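Long-range contacts in DSBA-like thioredoxin domain-containing protein (Nitrosomonas europaea, PDB 2IN3), which probably acts as a thiol-disulfide oxidoreductase of the DsbA family, FrnE-like subfamily, and is a putative protein disulfide isomerase: residues L10-D15 against K110-F115; Q63-W68 against E82-E87; P178-E183 against L190-Y195. All coordinates share one frame; numbering follows the deposited sequence.

Contact 1: residues L10-D15 against K110-F115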
loop_
_atom_site.group_PDB
_atom_site.type_symbol
_atom_site.label_atom_id
_atom_site.label_comp_id
_atom_site.label_asym_id
_atom_site.label_seq_id
_atom_site.Cartn_x
_atom_site.Cartn_y
_atom_site.Cartn_z
ATOM N N LEU A 10 7.423 3.894 -11.702
ATOM C CA LEU A 10 6.706 4.768 -10.790
ATOM C C LEU A 10 6.426 3.899 -9.567
ATOM O O LEU A 10 5.617 2.938 -9.619
ATOM C CB LEU A 10 5.403 5.298 -11.426
ATOM C CG LEU A 10 4.527 6.173 -10.490
ATOM C CD1 LEU A 10 5.231 7.468 -10.083
ATOM C CD2 LEU A 10 3.145 6.491 -11.103
ATOM N N TRP A 11 7.167 4.187 -8.504
ATOM C CA TRP A 11 6.986 3.504 -7.221
ATOM C C TRP A 11 5.835 4.096 -6.403
ATOM O O TRP A 11 5.854 5.286 -6.055
ATOM C CB TRP A 11 8.279 3.563 -6.390
ATOM C CG TRP A 11 9.409 2.776 -6.951
ATOM C CD1 TRP A 11 10.514 3.261 -7.597
ATOM C CD2 TRP A 11 9.555 1.349 -6.917
ATOM N NE1 TRP A 11 11.350 2.218 -7.965
ATOM C CE2 TRP A 11 10.785 1.038 -7.552
ATOM C CE3 TRP A 11 8.763 0.302 -6.412
ATOM C CZ2 TRP A 11 11.243 -0.285 -7.710
ATOM C CZ3 TRP A 11 9.232 -1.018 -6.553
ATOM C CH2 TRP A 11 10.452 -1.289 -7.201
ATOM N N TYR A 12 4.878 3.250 -6.068
ATOM C CA TYR A 12 3.825 3.606 -5.133
ATOM C C TYR A 12 4.243 3.137 -3.739
ATOM O O TYR A 12 4.333 1.937 -3.486
ATOM C CB TYR A 12 2.492 2.958 -5.562
ATOM C CG TYR A 12 1.326 3.250 -4.643
ATOM C CD1 TYR A 12 1.074 4.545 -4.180
ATOM C CD2 TYR A 12 0.481 2.230 -4.255
ATOM C CE1 TYR A 12 -0.047 4.812 -3.351
ATOM C CE2 TYR A 12 -0.645 2.466 -3.408
ATOM C CZ TYR A 12 -0.877 3.755 -2.963
ATOM O OH TYR A 12 -1.966 3.985 -2.155
ATOM N N ILE A 13 4.550 4.098 -2.865
ATOM C CA ILE A 13 5.106 3.788 -1.562
ATOM C C ILE A 13 3.965 3.944 -0.580
ATOM O O ILE A 13 3.489 5.068 -0.310
ATOM C CB ILE A 13 6.305 4.711 -1.189
ATOM C CG1 ILE A 13 7.423 4.590 -2.251
ATOM C CG2 ILE A 13 6.838 4.347 0.176
ATOM C CD1 ILE A 13 8.560 5.601 -2.124
ATOM N N ALA A 14 3.533 2.809 -0.057
ATOM C CA ALA A 14 2.249 2.731 0.658
ATOM C C ALA A 14 2.199 1.536 1.570
ATOM O O ALA A 14 2.971 0.586 1.408
ATOM C CB ALA A 14 1.095 2.710 -0.309
ATOM N N ASP A 15 1.300 1.605 2.536
ATOM C CA ASP A 15 1.060 0.533 3.478
ATOM C C ASP A 15 -0.447 0.277 3.472
ATOM O O ASP A 15 -1.224 1.234 3.564
ATOM C CB ASP A 15 1.482 1.012 4.872
ATOM C CG ASP A 15 1.427 -0.091 5.904
ATOM O OD1 ASP A 15 0.319 -0.614 6.168
ATOM O OD2 ASP A 15 2.506 -0.454 6.447
ATOM N N LYS A 110 -0.841 -9.205 -9.985
ATOM C CA LYS A 110 -1.834 -9.268 -8.904
ATOM C C LYS A 110 -1.479 -8.458 -7.664
ATOM O O LYS A 110 -2.243 -8.455 -6.675
ATOM C CB LYS A 110 -2.110 -10.706 -8.513
ATOM C CG LYS A 110 -2.843 -11.451 -9.613
ATOM C CD LYS A 110 -3.103 -12.873 -9.269
ATOM C CE LYS A 110 -3.776 -13.538 -10.457
ATOM N NZ LYS A 110 -4.005 -14.968 -10.210
ATOM N N VAL A 111 -0.356 -7.745 -7.728
ATOM C CA VAL A 111 0.090 -6.911 -6.600
ATOM C C VAL A 111 -0.903 -5.780 -6.205
ATOM O O VAL A 111 -1.255 -5.635 -5.018
ATOM C CB VAL A 111 1.497 -6.336 -6.847
ATOM C CG1 VAL A 111 1.886 -5.336 -5.745
ATOM C CG2 VAL A 111 2.515 -7.477 -6.911
ATOM N N PHE A 112 -1.306 -4.941 -7.155
ATOM C CA PHE A 112 -2.256 -3.875 -6.800
ATOM C C PHE A 112 -3.640 -4.400 -6.331
ATOM O O PHE A 112 -4.184 -3.917 -5.317
ATOM C CB PHE A 112 -2.389 -2.823 -7.917
ATOM C CG PHE A 112 -1.286 -1.790 -7.901
ATOM C CD1 PHE A 112 -0.064 -2.052 -8.519
ATOM C CD2 PHE A 112 -1.456 -0.581 -7.221
ATOM C CE1 PHE A 112 0.982 -1.089 -8.502
ATOM C CE2 PHE A 112 -0.414 0.388 -7.199
ATOM C CZ PHE A 112 0.799 0.116 -7.841
ATOM N N PRO A 113 -4.208 -5.373 -7.045
ATOM C CA PRO A 113 -5.450 -6.008 -6.542
ATOM C C PRO A 113 -5.308 -6.613 -5.135
ATOM O O PRO A 113 -6.232 -6.467 -4.331
ATOM C CB PRO A 113 -5.683 -7.130 -7.541
ATOM C CG PRO A 113 -5.094 -6.611 -8.793
ATOM C CD PRO A 113 -3.828 -5.930 -8.357
ATOM N N PHE A 114 -4.181 -7.277 -4.833
ATOM C CA PHE A 114 -3.982 -7.844 -3.484
ATOM C C PHE A 114 -3.874 -6.768 -2.377
ATOM O O PHE A 114 -4.465 -6.901 -1.299
ATOM C CB PHE A 114 -2.753 -8.746 -3.446
ATOM C CG PHE A 114 -2.588 -9.504 -2.150
ATOM C CD1 PHE A 114 -3.469 -10.543 -1.815
ATOM C CD2 PHE A 114 -1.529 -9.224 -1.298
ATOM C CE1 PHE A 114 -3.312 -11.257 -0.626
ATOM C CE2 PHE A 114 -1.376 -9.945 -0.098
ATOM C CZ PHE A 114 -2.265 -10.940 0.237
ATOM N N PHE A 115 -3.139 -5.700 -2.659
ATOM C CA PHE A 115 -2.994 -4.574 -1.738
ATOM C C PHE A 115 -4.415 -4.021 -1.432
ATOM O O PHE A 115 -4.793 -3.773 -0.258
ATOM C CB PHE A 115 -2.156 -3.501 -2.421
ATOM C CG PHE A 115 -1.781 -2.343 -1.533
ATOM C CD1 PHE A 115 -0.486 -2.265 -1.035
ATOM C CD2 PHE A 115 -2.697 -1.329 -1.215
ATOM C CE1 PHE A 115 -0.074 -1.216 -0.217
ATOM C CE2 PHE A 115 -2.289 -0.246 -0.375
ATOM C CZ PHE A 115 -0.974 -0.213 0.117
#
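Y12 and F115 both swing CG to the side of CB remote from their own backbone N (chi1 179° for Y12), and these torsions carry the two rings into the interface between strand 9-14 and helix 111-123. F112 completes the group from one turn earlier on the helix. The three rings form an aromatic cluster. Those of Y12 and F112 are tilted almost alike, with only 19° between their planes, but lie beside one another: their centroids are 6.0 Å apart, and the touching atoms are Y12 CD2 and F112 CE2 at 3.6 Å. The Y12-F115 pair is oblique, with 55° between planes and 5.9 Å between centroids. Such packing of a helix against a central strand belongs to the DsbA-type thioredoxin fold, in which helices 94-106 and 111-123 are part of the helical region between the first two strands of the sheet and the closing hairpin. The short axes of strand 10-14 and helix 111-115 run roughly parallel, 12.5 Å apart. At the strand's C-terminal end the outer part of the F115 ring reaches the backbone: CZ lies 3.6 Å from A14 CB and 3.4 Å from D15 C, while A14 C and D15 N sit at the ring's edge, in its plane. A14 CB also sits over the rim of one face of the Y12 ring and touches C21, a cysteine of the CxxC pair with C18 that resembles a thioredoxin active-site motif.

Contact 2: residues Q63-W68 against E82-E87. With PO4 (phosphate ion), chain B.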
loop_
_atom_site.group_PDB
_atom_site.type_symbol
_atom_site.label_atom_id
_atom_site.label_comp_id
_atom_site.label_asym_id
_atom_site.label_seq_id
_atom_site.Cartn_x
_atom_site.Cartn_y
_atom_site.Cartn_z
ATOM N N GLN A 63 -6.811 9.329 17.191
ATOM C CA GLN A 63 -6.146 10.011 16.076
ATOM C C GLN A 63 -6.398 9.265 14.790
ATOM O O GLN A 63 -6.709 9.865 13.766
ATOM C CB GLN A 63 -4.641 10.135 16.309
ATOM C CG GLN A 63 -4.306 11.056 17.429
ATOM C CD GLN A 63 -2.814 11.154 17.699
ATOM O OE1 GLN A 63 -2.110 10.142 17.824
ATOM N NE2 GLN A 63 -2.330 12.382 17.825
ATOM N N ILE A 64 -6.249 7.945 14.833
ATOM C CA ILE A 64 -6.407 7.130 13.632
ATOM C C ILE A 64 -7.847 7.231 13.113
ATOM O O ILE A 64 -8.083 7.433 11.909
ATOM C CB ILE A 64 -5.990 5.647 13.897
ATOM C CG1 ILE A 64 -4.477 5.551 14.160
ATOM C CG2 ILE A 64 -6.429 4.727 12.741
ATOM C CD1 ILE A 64 -4.030 4.245 14.839
ATOM N N LEU A 65 -8.810 7.136 14.025
ATOM C CA LEU A 65 -10.208 7.210 13.625
ATOM C C LEU A 65 -10.563 8.586 13.021
ATOM O O LEU A 65 -11.383 8.668 12.126
ATOM C CB LEU A 65 -11.120 6.889 14.816
ATOM C CG LEU A 65 -11.029 5.429 15.299
ATOM C CD1 LEU A 65 -11.879 5.270 16.537
ATOM C CD2 LEU A 65 -11.421 4.413 14.204
ATOM N N HIS A 66 -9.939 9.658 13.515
ATOM C CA HIS A 66 -10.153 10.966 12.918
ATOM C C HIS A 66 -9.660 10.932 11.467
ATOM O O HIS A 66 -10.329 11.472 10.579
ATOM C CB HIS A 66 -9.439 12.073 13.696
ATOM C CG HIS A 66 -9.425 13.384 12.970
ATOM N ND1 HIS A 66 -10.582 14.063 12.640
ATOM C CD2 HIS A 66 -8.398 14.126 12.485
ATOM C CE1 HIS A 66 -10.268 15.171 11.994
ATOM N NE2 HIS A 66 -8.949 15.233 11.888
ATOM N N HIS A 67 -8.510 10.277 11.231
ATOM C CA HIS A 67 -7.995 10.123 9.862
ATOM C C HIS A 67 -9.004 9.364 8.987
ATOM O O HIS A 67 -9.265 9.776 7.863
ATOM C CB HIS A 67 -6.598 9.455 9.821
ATOM C CG HIS A 67 -5.512 10.342 10.351
ATOM N ND1 HIS A 67 -4.282 9.869 10.757
ATOM C CD2 HIS A 67 -5.493 11.677 10.578
ATOM C CE1 HIS A 67 -3.550 10.876 11.213
ATOM N NE2 HIS A 67 -4.264 11.986 11.120
ATOM N N TRP A 68 -9.594 8.285 9.514
ATOM C CA TRP A 68 -10.580 7.511 8.762
ATOM C C TRP A 68 -11.782 8.375 8.372
ATOM O O TRP A 68 -12.194 8.408 7.224
ATOM C CB TRP A 68 -11.104 6.329 9.584
ATOM C CG TRP A 68 -10.140 5.216 9.847
ATOM C CD1 TRP A 68 -8.751 5.255 9.766
ATOM C CD2 TRP A 68 -10.478 3.916 10.317
ATOM N NE1 TRP A 68 -8.233 4.051 10.141
ATOM C CE2 TRP A 68 -9.262 3.197 10.467
ATOM C CE3 TRP A 68 -11.697 3.270 10.604
ATOM C CZ2 TRP A 68 -9.222 1.860 10.889
ATOM C CZ3 TRP A 68 -11.657 1.926 11.029
ATOM C CH2 TRP A 68 -10.422 1.246 11.185
ATOM N N GLU A 82 -18.362 1.166 13.275
ATOM C CA GLU A 82 -18.959 0.446 14.403
ATOM C C GLU A 82 -17.976 -0.627 14.889
ATOM O O GLU A 82 -17.532 -1.468 14.111
ATOM C CB GLU A 82 -20.290 -0.193 13.997
ATOM C CG GLU A 82 -21.436 0.787 13.710
ATOM C CD GLU A 82 -21.243 1.592 12.416
ATOM O OE1 GLU A 82 -20.535 1.110 11.478
ATOM O OE2 GLU A 82 -21.806 2.715 12.349
ATOM N N ASN A 83 -17.643 -0.569 16.178
ATOM C CA ASN A 83 -16.631 -1.434 16.805
ATOM C C ASN A 83 -15.242 -1.475 16.153
ATOM O O ASN A 83 -14.507 -2.443 16.332
ATOM C CB ASN A 83 -17.182 -2.840 17.061
ATOM C CG ASN A 83 -18.361 -2.820 18.019
ATOM O OD1 ASN A 83 -19.505 -2.633 17.607
ATOM N ND2 ASN A 83 -18.086 -2.992 19.310
ATOM N N ALA A 84 -14.893 -0.418 15.420
ATOM C CA ALA A 84 -13.547 -0.233 14.852
ATOM C C ALA A 84 -12.454 -0.332 15.912
ATOM O O ALA A 84 -12.625 0.123 17.061
ATOM C CB ALA A 84 -13.446 1.114 14.128
ATOM N N LEU A 85 -11.336 -0.945 15.516
ATOM C CA LEU A 85 -10.130 -1.000 16.348
ATOM C C LEU A 85 -10.432 -1.286 17.824
ATOM O O LEU A 85 -10.195 -0.417 18.671
ATOM C CB LEU A 85 -9.327 0.309 16.195
ATOM C CG LEU A 85 -8.894 0.659 14.764
ATOM C CD1 LEU A 85 -8.334 2.081 14.650
ATOM C CD2 LEU A 85 -7.874 -0.338 14.239
ATOM N N PRO A 86 -10.931 -2.507 18.141
ATOM C CA PRO A 86 -11.332 -2.847 19.511
ATOM C C PRO A 86 -10.114 -2.853 20.413
ATOM O O PRO A 86 -9.004 -3.061 19.931
ATOM C CB PRO A 86 -11.865 -4.288 19.407
ATOM C CG PRO A 86 -11.870 -4.642 17.964
ATOM C CD PRO A 86 -11.062 -3.645 17.209
ATOM N N GLU A 87 -10.307 -2.638 21.710
ATOM C CA GLU A 87 -9.166 -2.605 22.615
ATOM C C GLU A 87 -8.512 -3.991 22.654
ATOM O O GLU A 87 -9.192 -5.024 22.718
ATOM C CB GLU A 87 -9.547 -2.063 24.015
ATOM C CG GLU A 87 -9.790 -3.087 25.094
ATOM C CD GLU A 87 -8.512 -3.527 25.814
ATOM O OE1 GLU A 87 -7.399 -3.208 25.325
ATOM O OE2 GLU A 87 -8.622 -4.203 26.871
HETATM P P PO4 B . -3.345 6.546 9.570
HETATM O O1 PO4 B . -3.754 7.054 10.924
HETATM O O2 PO4 B . -2.008 5.834 9.591
HETATM O O3 PO4 B . -4.421 5.647 9.043
HETATM O O4 PO4 B . -3.134 7.774 8.690
#
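A buried apolar patch joins helix 58-75 to the loop that leads from it toward helix 94-106, and on the helix it is built from I64, L65 and W68. Their spacing of one and three residues puts all three on one side of the helix, where they receive A84 and L85. L85 CD1 is the shared point of contact: it lies 3.8 Å from I64 CG2, 3.9 Å from L65 CD2 and 3.9 Å from W68 CZ2. L65 runs antiparallel to L85, and I64 lies across it. The methyl of A84 meets the far end of the indole, its CB 3.7 Å from W68 CZ3, and approaches obliquely. L65 CD2 covers part of one indole face from within the helix, and F79 stacks on W68 while Y123 meets it edge-to-face, so aromatic neighbours help to fix the ring. The loop backbone is held separately, since R61 donates to A84 O and L85 O. A phosphate ion, probably from the crystallisation liquor, lies beside the helix. H67 ND1 donates to its O1 at 2.9 Å, nearly straight at 167° and in the imidazole plane; the bond from H67 ND1 to O4 is weak. Chi1 of -70° swings the imidazole toward the ion and chi2 of 162° turns ND1 to it. The ion also bonds S19 OG, between C18 and C21 of a thioredoxin-like CxxC sequence. A helical region packed beside a CxxC helix start is consistent with a DsbA-type domain.

Contact 3: residues P178-E183 against L190-Y195; sequences PALVVE and LITTGY. With EDO (1,2-ethanediol), chain F.
Strands 179-184 and 187-192 pair antiparallel, their short axes 4.6 Å apart, and a classic beta bulge breaks the register: I191 and T192 both face L180. The bonds give the evidence. L180 N donates to T192 O at 3.0 Å, and L180 O receives I191 N at 2.8 Å together with a weak bond from T192 N, so one carbonyl serves both bulge residues. I191 takes phi/psi of -90°/-54°, the helix-like turn of the backbone that lets both amides point at that oxygen. V181 and L190 then form a non-hydrogen-bonded pair, with V181 CG2 3.9 Å from L190 CD1. The methyl CG2 of T192 lies 3.8 Å from L180 CB, and V182 CG2 meets I191 CG1 at 3.7 Å. T192 places OG1 on the other side of CB from its own N (chi1 -177°), which leaves CG2 for L180 and OG1 to donate to G194 O at 3.0 Å, tying the chain beyond the strand. At this end P178, which follows a cis peptide bond, sets CD 3.8 Å from Y195 N and touches C21. An ethanediol, probably from the crystallisation liquor, bonds T193 O and OG1. A cis-proline beside a CxxC helix start, here the probable one at helix 19-35, is a hallmark of the thioredoxin fold, and in this chain it leads into the sheet's antiparallel hairpin.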
loop_
_atom_site.group_PDB
_atom_site.type_symbol
_atom_site.label_atom_id
_atom_site.label_comp_id
_atom_site.label_asym_id
_atom_site.label_seq_id
_atom_site.Cartn_x
_atom_site.Cartn_y
_atom_site.Cartn_z
ATOM N N PRO A 178 0.423 8.208 1.295
ATOM C CA PRO A 178 1.123 7.493 0.216
ATOM C C PRO A 178 2.169 8.403 -0.451
ATOM O O PRO A 178 2.032 9.618 -0.383
ATOM C CB PRO A 178 -0.002 7.227 -0.802
ATOM C CG PRO A 178 -1.026 8.302 -0.537
ATOM C CD PRO A 178 -0.989 8.476 0.957
ATOM N N ALA A 179 3.207 7.832 -1.053
ATOM C CA ALA A 179 4.184 8.652 -1.761
ATOM C C ALA A 179 4.372 8.049 -3.127
ATOM O O ALA A 179 4.123 6.857 -3.330
ATOM C CB ALA A 179 5.508 8.712 -1.013
ATOM N N LEU A 180 4.788 8.883 -4.071
ATOM C CA LEU A 180 5.056 8.417 -5.424
ATOM C C LEU A 180 6.429 8.922 -5.806
ATOM O O LEU A 180 6.734 10.120 -5.630
ATOM C CB LEU A 180 4.003 8.970 -6.399
ATOM C CG LEU A 180 2.633 8.255 -6.369
ATOM C CD1 LEU A 180 1.669 8.995 -7.275
ATOM C CD2 LEU A 180 2.702 6.818 -6.815
ATOM N N VAL A 181 7.238 8.014 -6.328
ATOM C CA VAL A 181 8.604 8.314 -6.761
ATOM C C VAL A 181 8.829 7.698 -8.131
ATOM O O VAL A 181 8.560 6.502 -8.333
ATOM C CB VAL A 181 9.671 7.734 -5.766
ATOM C CG1 VAL A 181 11.094 7.855 -6.361
ATOM C CG2 VAL A 181 9.605 8.452 -4.440
ATOM N N VAL A 182 9.337 8.506 -9.062
ATOM C CA VAL A 182 9.821 7.977 -10.334
ATOM C C VAL A 182 11.316 7.644 -10.256
ATOM O O VAL A 182 12.138 8.446 -9.814
ATOM C CB VAL A 182 9.550 8.933 -11.533
ATOM C CG1 VAL A 182 10.077 8.307 -12.830
ATOM C CG2 VAL A 182 8.049 9.224 -11.675
ATOM N N GLU A 183 11.650 6.432 -10.663
ATOM C CA GLU A 183 13.029 6.005 -10.722
ATOM C C GLU A 183 13.326 5.734 -12.180
ATOM O O GLU A 183 12.683 4.891 -12.824
ATOM C CB GLU A 183 13.236 4.751 -9.871
ATOM C CG GLU A 183 14.663 4.270 -9.835
ATOM C CD GLU A 183 14.930 3.318 -8.688
ATOM O OE1 GLU A 183 14.151 2.347 -8.504
ATOM O OE2 GLU A 183 15.939 3.549 -7.978
ATOM N N LEU A 190 10.921 12.685 -6.646
ATOM C CA LEU A 190 9.766 12.622 -5.770
ATOM C C LEU A 190 8.605 13.313 -6.459
ATOM O O LEU A 190 8.719 14.487 -6.836
ATOM C CB LEU A 190 10.097 13.291 -4.430
ATOM C CG LEU A 190 9.056 13.293 -3.317
ATOM C CD1 LEU A 190 8.683 11.871 -2.914
ATOM C CD2 LEU A 190 9.598 14.111 -2.134
ATOM N N ILE A 191 7.505 12.588 -6.662
ATOM C CA ILE A 191 6.296 13.161 -7.290
ATOM C C ILE A 191 5.354 13.765 -6.242
ATOM O O ILE A 191 5.006 14.944 -6.344
ATOM C CB ILE A 191 5.546 12.135 -8.201
ATOM C CG1 ILE A 191 6.460 11.579 -9.299
ATOM C CG2 ILE A 191 4.282 12.749 -8.845
ATOM C CD1 ILE A 191 6.975 12.618 -10.324
ATOM N N THR A 192 4.975 12.980 -5.225
ATOM C CA THR A 192 4.073 13.455 -4.157
ATOM C C THR A 192 4.413 12.731 -2.874
ATOM O O THR A 192 4.929 11.610 -2.925
ATOM C CB THR A 192 2.532 13.201 -4.502
ATOM O OG1 THR A 192 1.692 13.741 -3.470
ATOM C CG2 THR A 192 2.207 11.748 -4.603
ATOM N N THR A 193 4.133 13.343 -1.726
ATOM C CA THR A 193 4.346 12.632 -0.452
ATOM C C THR A 193 3.140 12.649 0.467
ATOM O O THR A 193 3.278 12.935 1.667
ATOM C CB THR A 193 5.489 13.208 0.385
ATOM O OG1 THR A 193 5.188 14.573 0.677
ATOM C CG2 THR A 193 6.800 13.107 -0.344
ATOM N N GLY A 194 1.971 12.343 -0.075
ATOM C CA GLY A 194 0.718 12.432 0.654
ATOM C C GLY A 194 -0.386 12.313 -0.366
ATOM O O GLY A 194 -0.123 12.380 -1.573
ATOM N N TYR A 195 -1.608 12.096 0.111
ATOM C CA TYR A 195 -2.786 12.070 -0.769
ATOM C C TYR A 195 -2.889 13.387 -1.549
ATOM O O TYR A 195 -2.767 14.473 -0.970
ATOM C CB TYR A 195 -4.077 11.902 0.058
ATOM C CG TYR A 195 -5.355 12.098 -0.762
ATOM C CD1 TYR A 195 -5.963 11.019 -1.444
ATOM C CD2 TYR A 195 -5.942 13.350 -0.862
ATOM C CE1 TYR A 195 -7.132 11.223 -2.223
ATOM C CE2 TYR A 195 -7.105 13.553 -1.600
ATOM C CZ TYR A 195 -7.685 12.491 -2.285
ATOM O OH TYR A 195 -8.833 12.750 -3.003
HETATM C C1 EDO F . 1.000 17.096 3.422
HETATM O O1 EDO F . 0.000 16.113 3.109
HETATM C C2 EDO F . 2.391 16.443 3.376
HETATM O O2 EDO F . 2.662 15.947 2.047
#

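Contacts 1 and 3 share the mixed four-stranded sheet, whose order is 40-45, 9-14, 179-184, 187-192. Their centres are about 13 Å apart and they touch through the neighbouring strands 9-14 and 179-184, where W11 N lies 2.7 Å from V181 O and I13 N 2.8 Å from A179 O, both probable hydrogen bonds. Contact 2 stands about 23 Å from contact 1 and 26 Å from contact 3, centre to centre, without touching either. Along the chain it falls between the two halves of contact 1, and contact 3 follows both. All three have side chains on helix 19-35, which begins at a probable thioredoxin-type CxxC, contact 2 reaching it from the helical region.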